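Glucuronoarabinoxylan endo-1,4-beta-xylanase (Clostridium papyrosolvens, PDB 4FMV) hydrolyses internal beta-1,4 linkages of xylan as a family 30 endoxylanase, represented here by the catalytic (beta/alpha)8 barrel with its attached beta-strand region from a longer multidomain protein. Local coordinates at residues 14-19 / 292-297; 46-51 / 81-86; 175-180 / 203-208; 227-232 / 259-264. All coordinates share one frame; numbering follows the deposited sequence.

Contact 1 (14-19 / 292-297)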
loop_
_atom_site.group_PDB
_atom_site.type_symbol
_atom_site.label_atom_id
_atom_site.label_comp_id
_atom_site.label_asym_id
_atom_site.label_seq_id
_atom_site.Cartn_x
_atom_site.Cartn_y
_atom_site.Cartn_z
ATOM N N GLN A 14 -10.714 5.903 -9.153
ATOM C CA GLN A 14 -10.460 6.022 -7.713
ATOM C C GLN A 14 -9.491 7.149 -7.300
ATOM O O GLN A 14 -8.610 7.562 -8.052
ATOM C CB GLN A 14 -9.907 4.702 -7.166
ATOM C CG GLN A 14 -8.392 4.516 -7.339
ATOM C CD GLN A 14 -8.002 3.793 -8.643
ATOM O OE1 GLN A 14 -8.666 3.917 -9.667
ATOM N NE2 GLN A 14 -6.911 3.048 -8.593
ATOM N N GLU A 15 -9.696 7.663 -6.093
ATOM C CA GLU A 15 -8.806 8.656 -5.512
ATOM C C GLU A 15 -7.554 7.974 -4.974
ATOM O O GLU A 15 -7.621 6.872 -4.426
ATOM C CB GLU A 15 -9.513 9.382 -4.372
ATOM C CG GLU A 15 -8.658 10.459 -3.710
ATOM C CD GLU A 15 -9.429 11.219 -2.644
ATOM O OE1 GLU A 15 -10.620 10.900 -2.432
ATOM O OE2 GLU A 15 -8.854 12.130 -2.021
ATOM N N ILE A 16 -6.406 8.612 -5.150
ATOM C CA ILE A 16 -5.157 8.017 -4.684
ATOM C C ILE A 16 -4.863 8.436 -3.251
ATOM O O ILE A 16 -4.777 9.626 -2.949
ATOM C CB ILE A 16 -3.980 8.396 -5.595
ATOM C CG1 ILE A 16 -4.275 7.965 -7.041
ATOM C CG2 ILE A 16 -2.701 7.738 -5.100
ATOM C CD1 ILE A 16 -4.538 6.471 -7.161
ATOM N N ARG A 17 -4.763 7.455 -2.357
ATOM C CA ARG A 17 -4.371 7.727 -0.986
ATOM C C ARG A 17 -2.843 7.854 -0.867
ATOM O O ARG A 17 -2.338 8.703 -0.128
ATOM C CB ARG A 17 -4.913 6.657 -0.033
ATOM C CG ARG A 17 -4.562 6.869 1.455
ATOM C CD ARG A 17 -5.056 8.221 1.952
ATOM N NE ARG A 17 -6.402 8.454 1.461
ATOM C CZ ARG A 17 -6.978 9.644 1.385
ATOM N NH1 ARG A 17 -6.331 10.730 1.787
ATOM N NH2 ARG A 17 -8.206 9.743 0.905
ATOM N N GLY A 18 -2.111 7.009 -1.593
ATOM C CA GLY A 18 -0.662 7.093 -1.573
ATOM C C GLY A 18 0.043 5.774 -1.792
ATOM O O GLY A 18 -0.574 4.789 -2.218
ATOM N N PHE A 19 1.346 5.763 -1.508
ATOM C CA PHE A 19 2.212 4.614 -1.778
ATOM C C PHE A 19 3.286 4.638 -0.723
ATOM O O PHE A 19 3.657 5.703 -0.262
ATOM C CB PHE A 19 2.904 4.744 -3.148
ATOM C CG PHE A 19 1.950 4.818 -4.309
ATOM C CD1 PHE A 19 1.422 6.034 -4.701
ATOM C CD2 PHE A 19 1.587 3.665 -5.004
ATOM C CE1 PHE A 19 0.536 6.114 -5.762
ATOM C CE2 PHE A 19 0.696 3.724 -6.052
ATOM C CZ PHE A 19 0.167 4.951 -6.439
ATOM N N LYS A 292 6.348 9.257 -5.953
ATOM C CA LYS A 292 6.893 10.605 -6.030
ATOM C C LYS A 292 5.929 11.511 -6.764
ATOM O O LYS A 292 5.698 12.641 -6.337
ATOM C CB LYS A 292 8.243 10.608 -6.757
ATOM C CG LYS A 292 8.966 11.978 -6.772
ATOM C CD LYS A 292 9.247 12.519 -5.382
ATOM C CE LYS A 292 10.083 13.823 -5.419
ATOM N NZ LYS A 292 10.490 14.205 -4.015
ATOM N N PHE A 293 5.434 11.037 -7.912
ATOM C CA PHE A 293 4.603 11.879 -8.763
ATOM C C PHE A 293 3.084 11.808 -8.604
ATOM O O PHE A 293 2.396 12.768 -8.964
ATOM C CB PHE A 293 5.027 11.686 -10.232
ATOM C CG PHE A 293 6.517 11.641 -10.398
ATOM C CD1 PHE A 293 7.276 12.787 -10.202
ATOM C CD2 PHE A 293 7.164 10.449 -10.676
ATOM C CE1 PHE A 293 8.644 12.754 -10.306
ATOM C CE2 PHE A 293 8.543 10.410 -10.783
ATOM C CZ PHE A 293 9.280 11.572 -10.599
ATOM N N ILE A 294 2.555 10.765 -7.963
ATOM C CA ILE A 294 1.107 10.719 -7.819
ATOM C C ILE A 294 0.850 10.947 -6.346
ATOM O O ILE A 294 0.861 10.009 -5.540
ATOM C CB ILE A 294 0.584 9.306 -8.192
ATOM C CG1 ILE A 294 1.101 8.884 -9.563
ATOM C CG2 ILE A 294 -0.951 9.235 -8.134
ATOM C CD1 ILE A 294 0.849 7.393 -9.885
ATOM N N ARG A 295 0.444 12.171 -6.035
ATOM C CA ARG A 295 0.385 12.637 -4.655
ATOM C C ARG A 295 -0.960 12.268 -4.047
ATOM O O ARG A 295 -1.946 12.113 -4.760
ATOM C CB ARG A 295 0.578 14.161 -4.607
ATOM C CG ARG A 295 1.898 14.653 -5.208
ATOM C CD ARG A 295 3.065 13.861 -4.632
ATOM N NE ARG A 295 3.095 13.878 -3.170
ATOM C CZ ARG A 295 3.899 13.109 -2.440
ATOM N NH1 ARG A 295 4.726 12.270 -3.048
ATOM N NH2 ARG A 295 3.875 13.175 -1.106
ATOM N N PRO A 296 -1.009 12.147 -2.725
ATOM C CA PRO A 296 -2.294 11.900 -2.084
ATOM C C PRO A 296 -3.336 12.932 -2.535
ATOM O O PRO A 296 -3.085 14.148 -2.477
ATOM C CB PRO A 296 -1.959 12.110 -0.607
ATOM C CG PRO A 296 -0.554 11.600 -0.502
ATOM C CD PRO A 296 0.110 12.076 -1.769
ATOM N N GLY A 297 -4.502 12.453 -2.962
ATOM C CA GLY A 297 -5.539 13.359 -3.407
ATOM C C GLY A 297 -5.665 13.440 -4.913
ATOM O O GLY A 297 -6.656 13.953 -5.415
#
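With chi1 near -57° in Ile16 and -52° in Ile294, each isoleucine holds CG1 beside its own backbone N and turns CG2 to the carbonyl side. That choice brings the single methyl Ile294 CG2 up to Ile16 CG1 at 3.7 Å and to Ile16 CG2 at 3.8 Å, a branch-against-branch contact. Phe19 approaches the same residue with one ring corner: its CE1 lies 4.0 Å from Ile294 CB, while Ile294 O sits at the ring edge, near the ring plane. The polar link is a backbone one, Gly297 N to Ile16 O at 2.8 Å and almost straight (174°). Ile16 O also receives a CA-H...O contact from Pro296 CA at 3.5 Å, and Pro296 CG rests on Arg17 O at 3.4 Å. Arg17 sets off away from the 292-297 loop, though the far end of its side chain comes back nearer to it; its NE pairs with Glu227. The loop 292-297 leads from helix 282-291 into strand 299-303, which pairs antiparallel with strand 11-22. Tyr316 of strand 311-318 packs on both Ile16 and Ile294, and Met254 of helix 240-255 on Ile16 and Phe19, placing the contact between the barrel and the strands that follow it.

Contact 2 (46-51 / 81-86)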
loop_
_atom_site.group_PDB
_atom_site.type_symbol
_atom_site.label_atom_id
_atom_site.label_comp_id
_atom_site.label_asym_id
_atom_site.label_seq_id
_atom_site.Cartn_x
_atom_site.Cartn_y
_atom_site.Cartn_z
ATOM N N LEU A 46 3.381 5.129 5.541
ATOM C CA LEU A 46 4.235 4.226 6.314
ATOM C C LEU A 46 3.381 3.279 7.140
ATOM O O LEU A 46 2.425 3.701 7.801
ATOM C CB LEU A 46 5.152 5.021 7.272
ATOM C CG LEU A 46 6.038 4.158 8.178
ATOM C CD1 LEU A 46 7.076 3.323 7.380
ATOM C CD2 LEU A 46 6.751 5.023 9.187
ATOM N N ARG A 47 3.739 2.001 7.106
ATOM C CA ARG A 47 3.077 0.970 7.896
ATOM C C ARG A 47 3.975 0.542 9.059
ATOM O O ARG A 47 5.075 0.023 8.841
ATOM C CB ARG A 47 2.777 -0.263 7.009
ATOM C CG ARG A 47 2.063 -1.414 7.719
ATOM C CD ARG A 47 1.926 -2.619 6.785
ATOM N NE ARG A 47 1.123 -3.710 7.375
ATOM C CZ ARG A 47 1.412 -5.001 7.252
ATOM N NH1 ARG A 47 2.486 -5.356 6.574
ATOM N NH2 ARG A 47 0.604 -5.941 7.779
ATOM N N LEU A 48 3.462 0.705 10.281
ATOM C CA LEU A 48 4.107 0.259 11.516
ATOM C C LEU A 48 3.624 -1.142 11.904
ATOM O O LEU A 48 2.511 -1.550 11.554
ATOM C CB LEU A 48 3.770 1.198 12.676
ATOM C CG LEU A 48 3.827 2.706 12.450
ATOM C CD1 LEU A 48 3.287 3.416 13.684
ATOM C CD2 LEU A 48 5.260 3.131 12.142
ATOM N N ARG A 49 4.498 -1.916 12.533
ATOM C CA ARG A 49 4.053 -3.138 13.189
ATOM C C ARG A 49 3.886 -2.845 14.679
ATOM O O ARG A 49 4.786 -2.278 15.306
ATOM C CB ARG A 49 5.060 -4.263 12.996
ATOM C CG ARG A 49 4.797 -5.467 13.911
ATOM C CD ARG A 49 5.808 -6.579 13.708
ATOM N NE ARG A 49 5.898 -7.405 14.910
ATOM C CZ ARG A 49 6.600 -7.055 15.990
ATOM N NH1 ARG A 49 7.275 -5.902 16.013
ATOM N NH2 ARG A 49 6.634 -7.853 17.056
ATOM N N ILE A 50 2.745 -3.244 15.239
ATOM C CA ILE A 50 2.464 -3.051 16.663
ATOM C C ILE A 50 3.177 -4.133 17.479
ATOM O O ILE A 50 2.847 -5.332 17.381
ATOM C CB ILE A 50 0.944 -3.162 16.927
ATOM C CG1 ILE A 50 0.166 -2.137 16.090
ATOM C CG2 ILE A 50 0.607 -2.986 18.411
ATOM C CD1 ILE A 50 -1.369 -2.233 16.246
ATOM N N GLU A 51 4.077 -3.718 18.367
ATOM C CA GLU A 51 4.977 -4.692 18.989
ATOM C C GLU A 51 4.362 -5.298 20.258
ATOM O O GLU A 51 4.280 -4.641 21.290
ATOM C CB GLU A 51 6.301 -3.978 19.326
ATOM C CG GLU A 51 7.261 -4.785 20.173
ATOM C CD GLU A 51 7.756 -6.032 19.459
ATOM O OE1 GLU A 51 8.610 -5.912 18.551
ATOM O OE2 GLU A 51 7.274 -7.128 19.787
ATOM N N ALA A 81 3.845 11.967 4.967
ATOM C CA ALA A 81 3.191 10.651 4.841
ATOM C C ALA A 81 2.144 10.446 5.914
ATOM O O ALA A 81 2.244 11.025 6.999
ATOM C CB ALA A 81 4.213 9.512 4.910
ATOM N N ILE A 82 1.149 9.603 5.638
ATOM C CA ILE A 82 0.260 9.199 6.711
ATOM C C ILE A 82 0.846 7.914 7.270
ATOM O O ILE A 82 1.739 7.325 6.656
ATOM C CB ILE A 82 -1.172 8.922 6.195
ATOM C CG1 ILE A 82 -1.155 7.826 5.125
ATOM C CG2 ILE A 82 -1.818 10.219 5.678
ATOM C CD1 ILE A 82 -2.530 7.516 4.517
ATOM N N VAL A 83 0.273 7.421 8.361
ATOM C CA VAL A 83 0.858 6.283 9.077
ATOM C C VAL A 83 -0.246 5.364 9.539
ATOM O O VAL A 83 -1.235 5.827 10.107
ATOM C CB VAL A 83 1.644 6.749 10.354
ATOM C CG1 VAL A 83 2.309 5.572 11.028
ATOM C CG2 VAL A 83 2.662 7.817 10.013
ATOM N N PHE A 84 -0.091 4.069 9.301
ATOM C CA PHE A 84 -1.014 3.093 9.876
ATOM C C PHE A 84 -0.240 1.968 10.539
ATOM O O PHE A 84 0.980 1.887 10.385
ATOM C CB PHE A 84 -2.038 2.571 8.860
ATOM C CG PHE A 84 -1.478 1.589 7.840
ATOM C CD1 PHE A 84 -0.722 2.037 6.760
ATOM C CD2 PHE A 84 -1.772 0.239 7.926
ATOM C CE1 PHE A 84 -0.253 1.147 5.801
ATOM C CE2 PHE A 84 -1.322 -0.662 6.968
ATOM C CZ PHE A 84 -0.548 -0.207 5.904
ATOM N N ALA A 85 -0.940 1.136 11.310
ATOM C CA ALA A 85 -0.301 0.090 12.113
ATOM C C ALA A 85 -1.048 -1.233 12.007
ATOM O O ALA A 85 -2.287 -1.236 12.027
ATOM C CB ALA A 85 -0.230 0.533 13.588
ATOM N N SER A 86 -0.308 -2.345 11.893
ATOM C CA SER A 86 -0.922 -3.690 11.919
ATOM C C SER A 86 -0.257 -4.516 13.028
ATOM O O SER A 86 0.980 -4.456 13.190
ATOM C CB SER A 86 -0.621 -4.402 10.593
ATOM O OG SER A 86 -1.046 -3.662 9.449
#
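One face of the Phe84 ring carries the aliphatic part of Arg47, with CG 3.8 Å from the ring centroid and 30° off the normal, a CH-pi contact. At the edge of the Arg47 guanidinium, near its plane, stands Ser86 OG, which accepts from Arg47 NE at 3.0 Å (154°). Extended from CG to NE, the arginine chain carries its methylenes across the ring and its head reaches Ser86 with an edge; guanidinium and ring planes differ by 27°. Across the sheet from Arg47, Phe84 and Ser86, the apolar face packs Leu48 CG on Val83 CG1 at 3.5 Å; just beyond, Ile50 CG1 packs on Ala85 CB at 3.7 Å. The backbones form a parallel ladder, in which Leu46 and Leu48 each use both N and O, and Ile50 N reaches Ser86 O at 3.0 Å. These are consecutive strands of a beta-alpha-beta unit through helix 67-78. Beyond the pair, Arg47 meets Glu232, Glu177 and Asn142, and Ser86 OG also bonds to Glu177. A buried guanidinium gripped by a hydroxyl, an amide and two carboxylates is fixed in rotation, and its positive charge is probably balanced locally.

Contact 3 (175-180 / 203-208)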
loop_
_atom_site.group_PDB
_atom_site.type_symbol
_atom_site.label_atom_id
_atom_site.label_comp_id
_atom_site.label_asym_id
_atom_site.label_seq_id
_atom_site.Cartn_x
_atom_site.Cartn_y
_atom_site.Cartn_z
ATOM N N ALA A 175 -9.293 -3.739 7.970
ATOM C CA ALA A 175 -9.361 -5.188 8.031
ATOM C C ALA A 175 -9.591 -5.751 6.642
ATOM O O ALA A 175 -10.028 -5.012 5.757
ATOM C CB ALA A 175 -10.544 -5.566 8.907
ATOM N N PRO A 176 -9.530 -7.081 6.506
ATOM C CA PRO A 176 -8.862 -8.181 7.232
ATOM C C PRO A 176 -7.360 -8.388 6.990
ATOM O O PRO A 176 -6.797 -9.220 7.682
ATOM C CB PRO A 176 -9.705 -9.407 6.858
ATOM C CG PRO A 176 -10.089 -9.133 5.474
ATOM C CD PRO A 176 -10.342 -7.625 5.399
ATOM N N GLU A 177 -6.784 -7.783 5.944
ATOM C CA GLU A 177 -5.408 -8.070 5.523
ATOM C C GLU A 177 -5.157 -9.559 5.252
ATOM O O GLU A 177 -4.198 -10.141 5.757
ATOM C CB GLU A 177 -4.382 -7.538 6.527
ATOM C CG GLU A 177 -4.349 -5.990 6.667
ATOM C CD GLU A 177 -3.009 -5.520 7.185
ATOM O OE1 GLU A 177 -2.081 -5.464 6.359
ATOM O OE2 GLU A 177 -2.872 -5.246 8.412
ATOM N N SER A 178 -6.031 -10.164 4.460
ATOM C CA SER A 178 -5.829 -11.531 3.997
ATOM C C SER A 178 -4.531 -11.627 3.206
ATOM O O SER A 178 -4.193 -10.718 2.435
ATOM C CB SER A 178 -7.004 -11.968 3.119
ATOM O OG SER A 178 -6.686 -13.169 2.449
ATOM N N PHE A 179 -3.803 -12.733 3.384
ATOM C CA PHE A 179 -2.482 -12.865 2.775
ATOM C C PHE A 179 -2.534 -12.811 1.255
ATOM O O PHE A 179 -1.580 -12.382 0.622
ATOM C CB PHE A 179 -1.792 -14.155 3.250
ATOM C CG PHE A 179 -2.316 -15.421 2.599
ATOM C CD1 PHE A 179 -3.541 -15.960 2.971
ATOM C CD2 PHE A 179 -1.558 -16.092 1.654
ATOM C CE1 PHE A 179 -4.029 -17.140 2.383
ATOM C CE2 PHE A 179 -2.023 -17.276 1.054
ATOM C CZ PHE A 179 -3.266 -17.805 1.426
ATOM N N GLN A 180 -3.558 -13.443 0.679
ATOM C CA GLN A 180 -3.927 -13.343 -0.735
ATOM C C GLN A 180 -5.127 -12.537 -1.267
ATOM O O GLN A 180 -5.633 -12.877 -2.345
ATOM C CB GLN A 180 -3.545 -14.566 -1.595
ATOM C CG GLN A 180 -4.220 -15.830 -1.316
ATOM C CD GLN A 180 -3.809 -16.922 -2.314
ATOM O OE1 GLN A 180 -4.655 -17.509 -2.977
ATOM N NE2 GLN A 180 -2.509 -17.200 -2.401
ATOM N N GLY A 203 -8.017 -3.637 3.860
ATOM C CA GLY A 203 -6.654 -3.998 3.512
ATOM C C GLY A 203 -6.526 -5.421 3.001
ATOM O O GLY A 203 -7.183 -6.323 3.501
ATOM N N CYS A 204 -5.594 -5.641 2.087
ATOM C CA CYS A 204 -5.345 -6.968 1.546
ATOM C C CYS A 204 -3.872 -7.103 1.174
ATOM O O CYS A 204 -3.197 -6.103 0.917
ATOM C CB CYS A 204 -6.190 -7.194 0.292
ATOM S SG CYS A 204 -5.768 -6.104 -1.102
ATOM N N HIS A 205 -3.383 -8.341 1.129
ATOM C CA HIS A 205 -2.041 -8.611 0.624
ATOM C C HIS A 205 -2.128 -9.421 -0.664
ATOM O O HIS A 205 -3.125 -10.088 -0.936
ATOM C CB HIS A 205 -1.193 -9.370 1.655
ATOM C CG HIS A 205 -1.052 -8.655 2.962
ATOM N ND1 HIS A 205 -0.415 -9.215 4.050
ATOM C CD2 HIS A 205 -1.473 -7.433 3.359
ATOM C CE1 HIS A 205 -0.436 -8.360 5.053
ATOM N NE2 HIS A 205 -1.080 -7.269 4.662
ATOM N N PHE A 206 -1.069 -9.283 -1.452
ATOM C CA PHE A 206 -0.847 -9.855 -2.791
ATOM C C PHE A 206 -0.072 -11.180 -2.936
ATOM O O PHE A 206 0.586 -11.386 -3.969
ATOM C CB PHE A 206 -0.466 -8.826 -3.861
ATOM C CG PHE A 206 -1.632 -8.009 -4.381
ATOM C CD1 PHE A 206 -2.921 -8.167 -3.858
ATOM C CD2 PHE A 206 -1.433 -7.088 -5.416
ATOM C CE1 PHE A 206 -3.999 -7.410 -4.348
ATOM C CE2 PHE A 206 -2.506 -6.320 -5.921
ATOM C CZ PHE A 206 -3.790 -6.485 -5.381
ATOM N N TYR A 207 0.064 -11.982 -1.886
ATOM C CA TYR A 207 0.947 -13.101 -2.074
ATOM C C TYR A 207 0.138 -14.221 -2.712
ATOM O O TYR A 207 -0.546 -14.993 -2.039
ATOM C CB TYR A 207 1.406 -13.562 -0.682
ATOM C CG TYR A 207 2.267 -12.522 0.005
ATOM C CD1 TYR A 207 3.536 -12.223 -0.487
ATOM C CD2 TYR A 207 1.812 -11.830 1.109
ATOM C CE1 TYR A 207 4.324 -11.272 0.107
ATOM C CE2 TYR A 207 2.603 -10.857 1.706
ATOM C CZ TYR A 207 3.850 -10.592 1.204
ATOM O OH TYR A 207 4.650 -9.640 1.792
ATOM N N GLY A 208 0.368 -14.386 -4.018
ATOM C CA GLY A 208 -0.346 -15.346 -4.846
ATOM C C GLY A 208 -1.671 -14.905 -5.467
ATOM O O GLY A 208 -2.391 -15.731 -6.030
HETATM O O HOH W 1 -8.037 -8.807 2.680
#
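His205 lays one face of its imidazole over Glu177 O, which stands 4.2 Å above the ring plane, while the ring edge meets the same residue's carboxylate. There NE2 donates to Glu177 OE1 at 2.7 Å (157°), approaching from 38° above the carboxylate plane; the carboxylate and ring planes are 77° apart. Besides its partners on strands 45-49 and 82-86, the buried carboxylate meets Thr231 and Ser139, and can hardly rotate. This His-carboxylate hydrogen bond lies at the C-terminal ends of adjacent parallel barrel strands, where (beta/alpha)8 hydrolases carry their active site. The backbone pairing is irregular, with a cis peptide before Pro176 and positive phi at Glu177. Gly203 O accepts Glu177 N at 2.9 Å, and a water bridges from it to Ser178 N, donating to Gly203 O at 2.8 Å. Further on, His205 N bonds to Ser178 O at 2.8 Å and Tyr207 N to Phe179 O at 3.0 Å. Gln180 NE2 then uses a lone pair of Tyr207 O at 3.0 Å. Strands 172-178 and 201-205 are barrel neighbours flanked by strands 137-139 and 227-232; helix 183-190 packs on Pro176 and Ser178, and helix 240-255 on Phe206.

Contact 4 (227-232 / 259-264)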
loop_
_atom_site.group_PDB
_atom_site.type_symbol
_atom_site.label_atom_id
_atom_site.label_comp_id
_atom_site.label_asym_id
_atom_site.label_seq_id
_atom_site.Cartn_x
_atom_site.Cartn_y
_atom_site.Cartn_z
ATOM N N GLU A 227 -12.153 2.782 1.717
ATOM C CA GLU A 227 -10.966 2.705 0.892
ATOM C C GLU A 227 -10.498 1.256 0.807
ATOM O O GLU A 227 -10.811 0.439 1.665
ATOM C CB GLU A 227 -9.857 3.592 1.458
ATOM C CG GLU A 227 -10.146 5.084 1.383
ATOM C CD GLU A 227 -8.948 5.883 0.896
ATOM O OE1 GLU A 227 -7.897 5.838 1.563
ATOM O OE2 GLU A 227 -9.064 6.546 -0.157
ATOM N N LEU A 228 -9.749 0.959 -0.245
ATOM C CA LEU A 228 -9.219 -0.366 -0.511
ATOM C C LEU A 228 -7.713 -0.238 -0.771
ATOM O O LEU A 228 -7.307 0.415 -1.742
ATOM C CB LEU A 228 -9.929 -0.938 -1.746
ATOM C CG LEU A 228 -9.466 -2.293 -2.308
ATOM C CD1 LEU A 228 -9.647 -3.423 -1.292
ATOM C CD2 LEU A 228 -10.196 -2.654 -3.621
ATOM N N TRP A 229 -6.885 -0.842 0.088
ATOM C CA TRP A 229 -5.441 -0.709 -0.044
ATOM C C TRP A 229 -4.802 -2.083 -0.121
ATOM O O TRP A 229 -5.191 -2.987 0.613
ATOM C CB TRP A 229 -4.813 -0.041 1.178
ATOM C CG TRP A 229 -5.288 1.306 1.568
ATOM C CD1 TRP A 229 -6.263 2.067 0.979
ATOM C CD2 TRP A 229 -4.799 2.057 2.677
ATOM N NE1 TRP A 229 -6.410 3.256 1.674
ATOM C CE2 TRP A 229 -5.512 3.271 2.713
ATOM C CE3 TRP A 229 -3.812 1.819 3.649
ATOM C CZ2 TRP A 229 -5.281 4.243 3.695
ATOM C CZ3 TRP A 229 -3.587 2.780 4.616
ATOM C CH2 TRP A 229 -4.306 3.978 4.628
ATOM N N MET A 230 -3.775 -2.211 -0.951
ATOM C CA MET A 230 -2.941 -3.398 -0.898
ATOM C C MET A 230 -1.843 -3.017 0.101
ATOM O O MET A 230 -1.018 -2.140 -0.169
ATOM C CB MET A 230 -2.324 -3.610 -2.272
ATOM C CG MET A 230 -1.808 -4.999 -2.536
ATOM S SD MET A 230 -0.507 -5.527 -1.425
ATOM C CE MET A 230 0.802 -4.327 -1.781
ATOM N N THR A 231 -1.882 -3.634 1.279
ATOM C CA THR A 231 -1.027 -3.218 2.398
ATOM C C THR A 231 0.305 -3.938 2.625
ATOM O O THR A 231 1.079 -3.533 3.495
ATOM C CB THR A 231 -1.835 -3.280 3.716
ATOM O OG1 THR A 231 -2.266 -4.628 3.950
ATOM C CG2 THR A 231 -3.041 -2.377 3.631
ATOM N N GLU A 232 0.534 -5.065 1.966
ATOM C CA GLU A 232 1.862 -5.687 2.007
ATOM C C GLU A 232 2.173 -6.513 0.771
ATOM O O GLU A 232 1.387 -7.399 0.402
ATOM C CB GLU A 232 1.973 -6.574 3.244
ATOM C CG GLU A 232 3.419 -6.988 3.601
ATOM C CD GLU A 232 3.433 -8.185 4.505
ATOM O OE1 GLU A 232 2.813 -8.119 5.579
ATOM O OE2 GLU A 232 4.031 -9.205 4.135
ATOM N N MET A 259 -7.420 0.179 -6.682
ATOM C CA MET A 259 -7.044 0.379 -5.293
ATOM C C MET A 259 -6.594 1.794 -5.024
ATOM O O MET A 259 -6.103 2.485 -5.929
ATOM C CB MET A 259 -5.996 -0.646 -4.890
ATOM C CG MET A 259 -6.592 -2.048 -5.043
ATOM S SD MET A 259 -5.665 -3.284 -4.186
ATOM C CE MET A 259 -6.847 -4.641 -4.268
ATOM N N ASN A 260 -6.809 2.240 -3.784
ATOM C CA ASN A 260 -6.433 3.590 -3.387
ATOM C C ASN A 260 -4.961 3.708 -3.006
ATOM O O ASN A 260 -4.398 4.796 -3.014
ATOM C CB ASN A 260 -7.340 4.069 -2.242
ATOM C CG ASN A 260 -8.821 3.965 -2.590
ATOM O OD1 ASN A 260 -9.499 3.044 -2.160
ATOM N ND2 ASN A 260 -9.318 4.900 -3.393
ATOM N N ALA A 261 -4.332 2.584 -2.661
ATOM C CA ALA A 261 -2.948 2.607 -2.198
ATOM C C ALA A 261 -2.241 1.275 -2.467
ATOM O O ALA A 261 -2.889 0.231 -2.525
ATOM C CB ALA A 261 -2.909 2.912 -0.704
ATOM N N TYR A 262 -0.919 1.316 -2.620
ATOM C CA TYR A 262 -0.114 0.098 -2.732
ATOM C C TYR A 262 1.074 0.272 -1.787
ATOM O O TYR A 262 1.896 1.182 -1.964
ATOM C CB TYR A 262 0.345 -0.134 -4.179
ATOM C CG TYR A 262 1.131 -1.433 -4.412
ATOM C CD1 TYR A 262 2.460 -1.551 -4.011
ATOM C CD2 TYR A 262 0.546 -2.515 -5.057
ATOM C CE1 TYR A 262 3.186 -2.704 -4.245
ATOM C CE2 TYR A 262 1.264 -3.696 -5.282
ATOM C CZ TYR A 262 2.582 -3.780 -4.861
ATOM O OH TYR A 262 3.302 -4.939 -5.088
ATOM N N ILE A 263 1.163 -0.585 -0.772
ATOM C CA ILE A 263 2.196 -0.435 0.251
ATOM C C ILE A 263 3.111 -1.651 0.272
ATOM O O ILE A 263 2.663 -2.771 0.487
ATOM C CB ILE A 263 1.587 -0.230 1.666
ATOM C CG1 ILE A 263 0.756 1.054 1.732
ATOM C CG2 ILE A 263 2.679 -0.213 2.746
ATOM C CD1 ILE A 263 -0.762 0.822 1.764
ATOM N N TYR A 264 4.396 -1.411 0.036
ATOM C CA TYR A 264 5.419 -2.444 0.053
ATOM C C TYR A 264 5.610 -2.995 1.479
ATOM O O TYR A 264 5.213 -2.390 2.466
ATOM C CB TYR A 264 6.756 -1.880 -0.512
ATOM C CG TYR A 264 7.774 -2.925 -0.945
ATOM C CD1 TYR A 264 7.775 -3.429 -2.243
ATOM C CD2 TYR A 264 8.750 -3.398 -0.057
ATOM C CE1 TYR A 264 8.706 -4.380 -2.645
ATOM C CE2 TYR A 264 9.684 -4.369 -0.449
ATOM C CZ TYR A 264 9.655 -4.846 -1.746
ATOM O OH TYR A 264 10.548 -5.812 -2.148
HETATM O O HOH W 2 3.643 -3.753 4.321
#
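Strands 227-232 and 261-264 run parallel, 14° and 4.8 Å apart by their axes, with Leu228 O taking Asn260 N, Met230 N reaching Ala261 O, and Met230 O taking Ile263 N at 2.7 Å. At the start of the pair a side chain replaces the backbone acceptor: Asn260 OD1 receives Leu228 N at 2.8 Å in its carbonyl plane. The Asn260 amide lies stacked against the Glu227 carboxylate, whose OE1 accepts Trp229 NE1 at 3.0 Å. Trp229 offers a face to Ala261 CB, 3.8 Å from the centroid of the five-membered ring and 18° off its normal. Met230 bends at chi2 and chi3, which folds CE back over the middle of the Tyr262 ring, 3.5 Å from the centroid and only 9° off the normal; SD stays above that face, 5.0 Å from the same centroid, a Met-aromatic contact. Met259, extended, sets SD 3.9 Å from Met230 CB. A water spans Thr231 O and Tyr264 O at the far end. With helix 240-255 between them, the strands form the last beta-alpha-beta unit of the (beta/alpha)8 barrel; Glu232 lies near the C-terminal end of the seventh strand, the usual place of the nucleophile in clan GH-A hydrolases.

From the N terminus, strand 11-22 opens contact 1, which closes only at 292-297, so the loop it makes encloses the other three. Within that span contact 2 closes first (46-51 with 81-86), then contact 3 (175-180 with 203-208), then contact 4 (227-232 with 259-264); they follow in series and none cross. Contact 1 touches contact 4 because strands 11-22 and 261-266 are neighbours, closing the barrel, and Arg17 N reaches Asn260 O at 2.8 Å. Contacts 2, 3 and 4 converge inside the barrel: their polar side chains meet at one end of it, and Tyr207 OH lies 2.5 Å from Glu232 OE2. Contacts 1 and 3 remain apart, their nearest atoms about 11 Å from each other.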